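Local coordinates for Sodium/calcium exchanger membrane region domain-containing protein (Archaeoglobus fulgidus, PDB 4KPP) that probably exchanges protons for calcium ions across the membrane, as an archaeal member of the sodium/calcium exchanger family, at residues A107-I112 with L318-Q323; F143-A148 with S281-W286. One frame throughout, in Å; residues are numbered along the deposited sequence.

Contact 1. Residues A107-I112 with L318-Q323; sequences ANRLLI and LLTAAQ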
loop_
_atom_site.group_PDB
_atom_site.type_symbol
_atom_site.label_atom_id
_atom_site.label_comp_id
_atom_site.label_asym_id
_atom_site.label_seq_id
_atom_site.Cartn_x
_atom_site.Cartn_y
_atom_site.Cartn_z
ATOM N N ALA A 107 1.002 6.233 -4.571
ATOM C CA ALA A 107 1.155 5.180 -3.574
ATOM C C ALA A 107 1.759 3.922 -4.191
ATOM O O ALA A 107 2.719 3.366 -3.658
ATOM C CB ALA A 107 -0.181 4.871 -2.911
ATOM N N ASN A 108 1.203 3.494 -5.323
ATOM C CA ASN A 108 1.678 2.300 -6.020
ATOM C C ASN A 108 3.124 2.395 -6.481
ATOM O O ASN A 108 3.914 1.485 -6.245
ATOM C CB ASN A 108 0.784 1.979 -7.222
ATOM C CG ASN A 108 -0.453 1.203 -6.834
ATOM O OD1 ASN A 108 -0.462 -0.025 -6.860
ATOM N ND2 ASN A 108 -1.503 1.918 -6.463
ATOM N N ARG A 109 3.464 3.493 -7.146
ATOM C CA ARG A 109 4.799 3.647 -7.711
ATOM C C ARG A 109 5.868 3.850 -6.641
ATOM O O ARG A 109 6.996 3.371 -6.780
ATOM C CB ARG A 109 4.828 4.774 -8.750
ATOM C CG ARG A 109 3.905 4.524 -9.938
ATOM C CD ARG A 109 4.497 5.042 -11.244
ATOM N NE ARG A 109 4.722 6.485 -11.217
ATOM C CZ ARG A 109 3.801 7.391 -11.525
ATOM N NH1 ARG A 109 2.584 7.008 -11.881
ATOM N NH2 ARG A 109 4.097 8.682 -11.473
ATOM N N LEU A 110 5.502 4.545 -5.569
ATOM C CA LEU A 110 6.410 4.757 -4.448
ATOM C C LEU A 110 6.711 3.435 -3.759
ATOM O O LEU A 110 7.829 3.197 -3.306
ATOM C CB LEU A 110 5.794 5.726 -3.441
ATOM C CG LEU A 110 6.659 6.130 -2.248
ATOM C CD1 LEU A 110 7.476 7.375 -2.571
ATOM C CD2 LEU A 110 5.804 6.335 -1.004
ATOM N N LEU A 111 5.699 2.579 -3.685
ATOM C CA LEU A 111 5.820 1.293 -3.013
ATOM C C LEU A 111 6.866 0.423 -3.703
ATOM O O LEU A 111 7.691 -0.213 -3.052
ATOM C CB LEU A 111 4.472 0.578 -3.031
ATOM C CG LEU A 111 4.052 -0.309 -1.862
ATOM C CD1 LEU A 111 3.171 -1.429 -2.390
ATOM C CD2 LEU A 111 5.230 -0.861 -1.059
ATOM N N ILE A 112 6.823 0.392 -5.027
ATOM C CA ILE A 112 7.768 -0.408 -5.790
ATOM C C ILE A 112 9.085 0.328 -5.981
ATOM O O ILE A 112 10.151 -0.214 -5.694
ATOM C CB ILE A 112 7.187 -0.814 -7.159
ATOM C CG1 ILE A 112 5.957 -1.701 -6.957
ATOM C CG2 ILE A 112 8.244 -1.528 -8.004
ATOM C CD1 ILE A 112 5.286 -2.109 -8.237
ATOM N N LEU A 318 -1.148 4.746 -16.846
ATOM C CA LEU A 318 -0.361 4.014 -17.834
ATOM C C LEU A 318 1.063 3.781 -17.329
ATOM O O LEU A 318 1.601 2.677 -17.439
ATOM C CB LEU A 318 -0.339 4.778 -19.162
ATOM C CG LEU A 318 0.629 4.305 -20.249
ATOM C CD1 LEU A 318 0.337 2.867 -20.648
ATOM C CD2 LEU A 318 0.566 5.230 -21.457
ATOM N N LEU A 319 1.659 4.827 -16.764
ATOM C CA LEU A 319 3.007 4.754 -16.210
ATOM C C LEU A 319 3.036 3.744 -15.071
ATOM O O LEU A 319 3.970 2.948 -14.960
ATOM C CB LEU A 319 3.436 6.130 -15.690
ATOM C CG LEU A 319 4.902 6.581 -15.750
ATOM C CD1 LEU A 319 5.076 7.875 -14.966
ATOM C CD2 LEU A 319 5.871 5.523 -15.249
ATOM N N THR A 320 2.009 3.787 -14.228
ATOM C CA THR A 320 1.920 2.899 -13.073
ATOM C C THR A 320 1.735 1.454 -13.512
ATOM O O THR A 320 2.332 0.542 -12.944
ATOM C CB THR A 320 0.758 3.295 -12.146
ATOM O OG1 THR A 320 0.835 4.696 -11.851
ATOM C CG2 THR A 320 0.820 2.506 -10.851
ATOM N N ALA A 321 0.903 1.254 -14.530
ATOM C CA ALA A 321 0.679 -0.074 -15.085
ATOM C C ALA A 321 1.965 -0.601 -15.715
ATOM O O ALA A 321 2.287 -1.784 -15.596
ATOM C CB ALA A 321 -0.434 -0.033 -16.108
ATOM N N ALA A 322 2.693 0.291 -16.381
ATOM C CA ALA A 322 3.957 -0.060 -17.016
ATOM C C ALA A 322 4.987 -0.498 -15.983
ATOM O O ALA A 322 5.655 -1.518 -16.161
ATOM C CB ALA A 322 4.485 1.110 -17.838
ATOM N N GLN A 323 5.107 0.273 -14.905
ATOM C CA GLN A 323 6.004 -0.079 -13.812
ATOM C C GLN A 323 5.608 -1.414 -13.192
ATOM O O GLN A 323 6.463 -2.189 -12.764
ATOM C CB GLN A 323 5.995 1.000 -12.729
ATOM C CG GLN A 323 6.998 0.747 -11.610
ATOM C CD GLN A 323 6.660 1.496 -10.336
ATOM O OE1 GLN A 323 5.490 1.642 -9.983
ATOM N NE2 GLN A 323 7.682 1.978 -9.642
#
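The guanidinium of Arg109 meets Leu319 with one face and Thr320 with an edge: methyl CD1 of Leu319 sits 3.6 Å above the plane, over its centre, while Thr320 OG1 lies in the plane, 2.9 Å from NH1. A long, bent arginine suits this place because its flat end can rest on an apolar methyl while NH2 forms a salt bridge with Glu316 and a hydrogen bond with Gln351 OE1. Thr320 offers two different branches, a hydroxyl hydrogen-bonded to Glu316 O and a methyl, CG2, that packs on Asn108 CB at 3.7 Å.

The amide of Gln323 is the second flat group, turned 63° from the guanidinium. With CG anti to the backbone N and the chain extended beyond it, glutamine is long enough to span the gap, and its NE2 donates to the backbone carbonyl Arg109 O at 3.3 Å. The bond is nearly straight (172°) and meets a lone pair in the carbonyl plane. Gln323 OE1 lies 3.1 Å from Arg109 CA. Ile112 lies alongside Gln323, running the opposite way, with CB 3.8 Å from NE2.

This buried helix-helix contact joins the two exchanger-family regions, the Ile112 side chain about 12 Å from the bound calcium ion. Helices 96-127 and 311-331 cross locally at 31°; helix 357-377 touches Leu319 and Gln323, and helix 271-285 touches Ile112.

Contact 2. Residues F143-A148 with S281-W286; sequences FFLFLA and SKVNQW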
loop_
_atom_site.group_PDB
_atom_site.type_symbol
_atom_site.label_atom_id
_atom_site.label_comp_id
_atom_site.label_asym_id
_atom_site.label_seq_id
_atom_site.Cartn_x
_atom_site.Cartn_y
_atom_site.Cartn_z
ATOM N N PHE A 143 0.377 -13.844 -10.181
ATOM C CA PHE A 143 -0.749 -14.092 -11.072
ATOM C C PHE A 143 -1.764 -12.954 -11.038
ATOM O O PHE A 143 -2.189 -12.454 -12.081
ATOM C CB PHE A 143 -1.429 -15.409 -10.693
ATOM C CG PHE A 143 -2.652 -15.722 -11.504
ATOM C CD1 PHE A 143 -2.540 -16.334 -12.740
ATOM C CD2 PHE A 143 -3.916 -15.419 -11.021
ATOM C CE1 PHE A 143 -3.668 -16.629 -13.489
ATOM C CE2 PHE A 143 -5.042 -15.710 -11.760
ATOM C CZ PHE A 143 -4.921 -16.315 -12.997
ATOM N N PHE A 144 -2.151 -12.546 -9.834
ATOM C CA PHE A 144 -3.148 -11.495 -9.682
ATOM C C PHE A 144 -2.605 -10.124 -10.042
ATOM O O PHE A 144 -3.345 -9.259 -10.502
ATOM C CB PHE A 144 -3.740 -11.499 -8.275
ATOM C CG PHE A 144 -4.817 -12.519 -8.091
ATOM C CD1 PHE A 144 -6.103 -12.268 -8.543
ATOM C CD2 PHE A 144 -4.546 -13.737 -7.491
ATOM C CE1 PHE A 144 -7.100 -13.207 -8.390
ATOM C CE2 PHE A 144 -5.540 -14.679 -7.335
ATOM C CZ PHE A 144 -6.817 -14.413 -7.785
ATOM N N LEU A 145 -1.306 -9.937 -9.839
ATOM C CA LEU A 145 -0.640 -8.706 -10.237
ATOM C C LEU A 145 -0.670 -8.580 -11.754
ATOM O O LEU A 145 -0.880 -7.499 -12.296
ATOM C CB LEU A 145 0.803 -8.704 -9.737
ATOM C CG LEU A 145 1.223 -7.572 -8.801
ATOM C CD1 LEU A 145 0.045 -7.081 -7.978
ATOM C CD2 LEU A 145 2.348 -8.051 -7.895
ATOM N N PHE A 146 -0.470 -9.703 -12.434
ATOM C CA PHE A 146 -0.480 -9.724 -13.889
ATOM C C PHE A 146 -1.871 -9.417 -14.442
ATOM O O PHE A 146 -2.008 -8.647 -15.386
ATOM C CB PHE A 146 0.019 -11.074 -14.399
ATOM C CG PHE A 146 0.340 -11.090 -15.866
ATOM C CD1 PHE A 146 1.278 -10.216 -16.391
ATOM C CD2 PHE A 146 -0.280 -11.995 -16.716
ATOM C CE1 PHE A 146 1.582 -10.231 -17.740
ATOM C CE2 PHE A 146 0.022 -12.017 -18.068
ATOM C CZ PHE A 146 0.955 -11.133 -18.580
ATOM N N LEU A 147 -2.900 -10.011 -13.845
ATOM C CA LEU A 147 -4.273 -9.788 -14.294
ATOM C C LEU A 147 -4.748 -8.361 -14.035
ATOM O O LEU A 147 -5.433 -7.764 -14.870
ATOM C CB LEU A 147 -5.234 -10.777 -13.630
ATOM C CG LEU A 147 -5.126 -12.245 -14.041
ATOM C CD1 LEU A 147 -6.360 -13.007 -13.580
ATOM C CD2 LEU A 147 -4.922 -12.387 -15.545
ATOM N N ALA A 148 -4.393 -7.826 -12.871
ATOM C CA ALA A 148 -4.756 -6.461 -12.510
ATOM C C ALA A 148 -4.081 -5.463 -13.443
ATOM O O ALA A 148 -4.686 -4.471 -13.851
ATOM C CB ALA A 148 -4.379 -6.176 -11.063
ATOM N N SER A 281 0.982 -6.141 -0.400
ATOM C CA SER A 281 0.489 -4.779 -0.230
ATOM C C SER A 281 0.343 -4.102 -1.585
ATOM O O SER A 281 -0.581 -3.310 -1.799
ATOM C CB SER A 281 1.429 -3.967 0.661
ATOM O OG SER A 281 0.994 -2.624 0.765
ATOM N N LYS A 282 1.265 -4.409 -2.495
ATOM C CA LYS A 282 1.149 -3.949 -3.873
ATOM C C LYS A 282 -0.124 -4.506 -4.492
ATOM O O LYS A 282 -0.823 -3.800 -5.207
ATOM C CB LYS A 282 2.380 -4.346 -4.697
ATOM C CG LYS A 282 2.211 -4.230 -6.214
ATOM C CD LYS A 282 1.922 -2.804 -6.674
ATOM C CE LYS A 282 1.627 -2.780 -8.172
ATOM N NZ LYS A 282 1.260 -1.429 -8.682
ATOM N N VAL A 283 -0.438 -5.763 -4.194
ATOM C CA VAL A 283 -1.638 -6.394 -4.739
ATOM C C VAL A 283 -2.913 -5.634 -4.365
ATOM O O VAL A 283 -3.694 -5.275 -5.246
ATOM C CB VAL A 283 -1.767 -7.880 -4.311
ATOM C CG1 VAL A 283 -3.053 -8.489 -4.861
ATOM C CG2 VAL A 283 -0.563 -8.674 -4.780
ATOM N N ASN A 284 -3.126 -5.379 -3.074
ATOM C CA ASN A 284 -4.353 -4.687 -2.665
ATOM C C ASN A 284 -4.419 -3.239 -3.151
ATOM O O ASN A 284 -5.486 -2.752 -3.532
ATOM C CB ASN A 284 -4.624 -4.792 -1.150
ATOM C CG ASN A 284 -3.745 -3.876 -0.317
ATOM O OD1 ASN A 284 -3.934 -2.660 -0.299
ATOM N ND2 ASN A 284 -2.802 -4.463 0.410
ATOM N N GLN A 285 -3.276 -2.560 -3.158
ATOM C CA GLN A 285 -3.239 -1.173 -3.607
ATOM C C GLN A 285 -3.429 -1.062 -5.119
ATOM O O GLN A 285 -3.794 -0.005 -5.636
ATOM C CB GLN A 285 -1.951 -0.481 -3.150
ATOM C CG GLN A 285 -1.895 -0.284 -1.639
ATOM C CD GLN A 285 -0.646 0.433 -1.173
ATOM O OE1 GLN A 285 -0.510 1.641 -1.351
ATOM N NE2 GLN A 285 0.271 -0.311 -0.564
ATOM N N TRP A 286 -3.199 -2.167 -5.818
ATOM C CA TRP A 286 -3.318 -2.192 -7.269
ATOM C C TRP A 286 -4.597 -2.919 -7.680
ATOM O O TRP A 286 -4.815 -3.196 -8.858
ATOM C CB TRP A 286 -2.075 -2.848 -7.880
ATOM C CG TRP A 286 -1.889 -2.657 -9.359
ATOM C CD1 TRP A 286 -1.573 -3.625 -10.269
ATOM C CD2 TRP A 286 -1.989 -1.430 -10.098
ATOM N NE1 TRP A 286 -1.475 -3.081 -11.525
ATOM C CE2 TRP A 286 -1.726 -1.737 -11.450
ATOM C CE3 TRP A 286 -2.278 -0.105 -9.753
ATOM C CZ2 TRP A 286 -1.744 -0.769 -12.452
ATOM C CZ3 TRP A 286 -2.296 0.853 -10.751
ATOM C CH2 TRP A 286 -2.029 0.516 -12.084
#
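Leu145 and Val283 bring the two backbones closest, with CA atoms 6.0 Å apart, and one turn further on Ala148 faces Trp286, the first residue to leave helical geometry after helix 271-285.

The side chains that meet here are mainly apolar. Methyl CD1 of Leu145 reaches across to touch CG2 of Val283 at 3.6 Å and also lies close to the Val283 CA. Val283 holds CG1 anti to its backbone N (chi1 178°), which leaves CG2 beside that nitrogen and turned to the leucine. A branched valine gives a compact surface close to its own helix, and the longer leucine fills the distance to it. Leu145 CD1 also leans on the aliphatic part of Lys282, 4.0 Å from CG, so the lysine offers its methylenes here while its NZ is carried away to hydrogen bonds with Ser324 and Asn108. The same NZ lies 3.4 Å above one face of the Trp286 ring, offset toward the rim.

Ala148 is small enough to let the tryptophan come near: its CB is 3.7 Å from Trp286 O and 3.9 Å from ring atom CD1. The backbone oxygen of Leu145 lies at the indole edge, near the ring plane. Indole NE1 has its hydrogen bond with Thr149 OG1, the residue directly after Ala148, which ties the ring to helix 138-152 by a polar bond as well as by packing.

This buried seam also joins the two exchanger-family regions, with the Leu145 side chain about 13 Å from the bound calcium ion. Around it, Val328 of helix 311-331 touches Leu145, and Thr320 and Ser324 of that helix touch Trp286. Tyr176 of helix 163-182 lies against Val283, while Met104 and Asn108 bring helix 96-127 up to the indole.

From the N terminus the chain first passes 107-112 on helix 96-127, then 143-148 on helix 138-152, both within the first of the two exchanger-family regions. It returns in the second region through 281-286, closing the loop of contact 2, and then through 318-323, closing that of contact 1. Contact 2 is therefore nested inside contact 1, and each joins the two regions. Their centres are 11 Å apart and they touch directly: Asn108 ND2 is 3.1 Å from Gln285 O, a probable hydrogen bond that links the first segment of contact 1 to the second of contact 2. Together they tie four helices into one buried core.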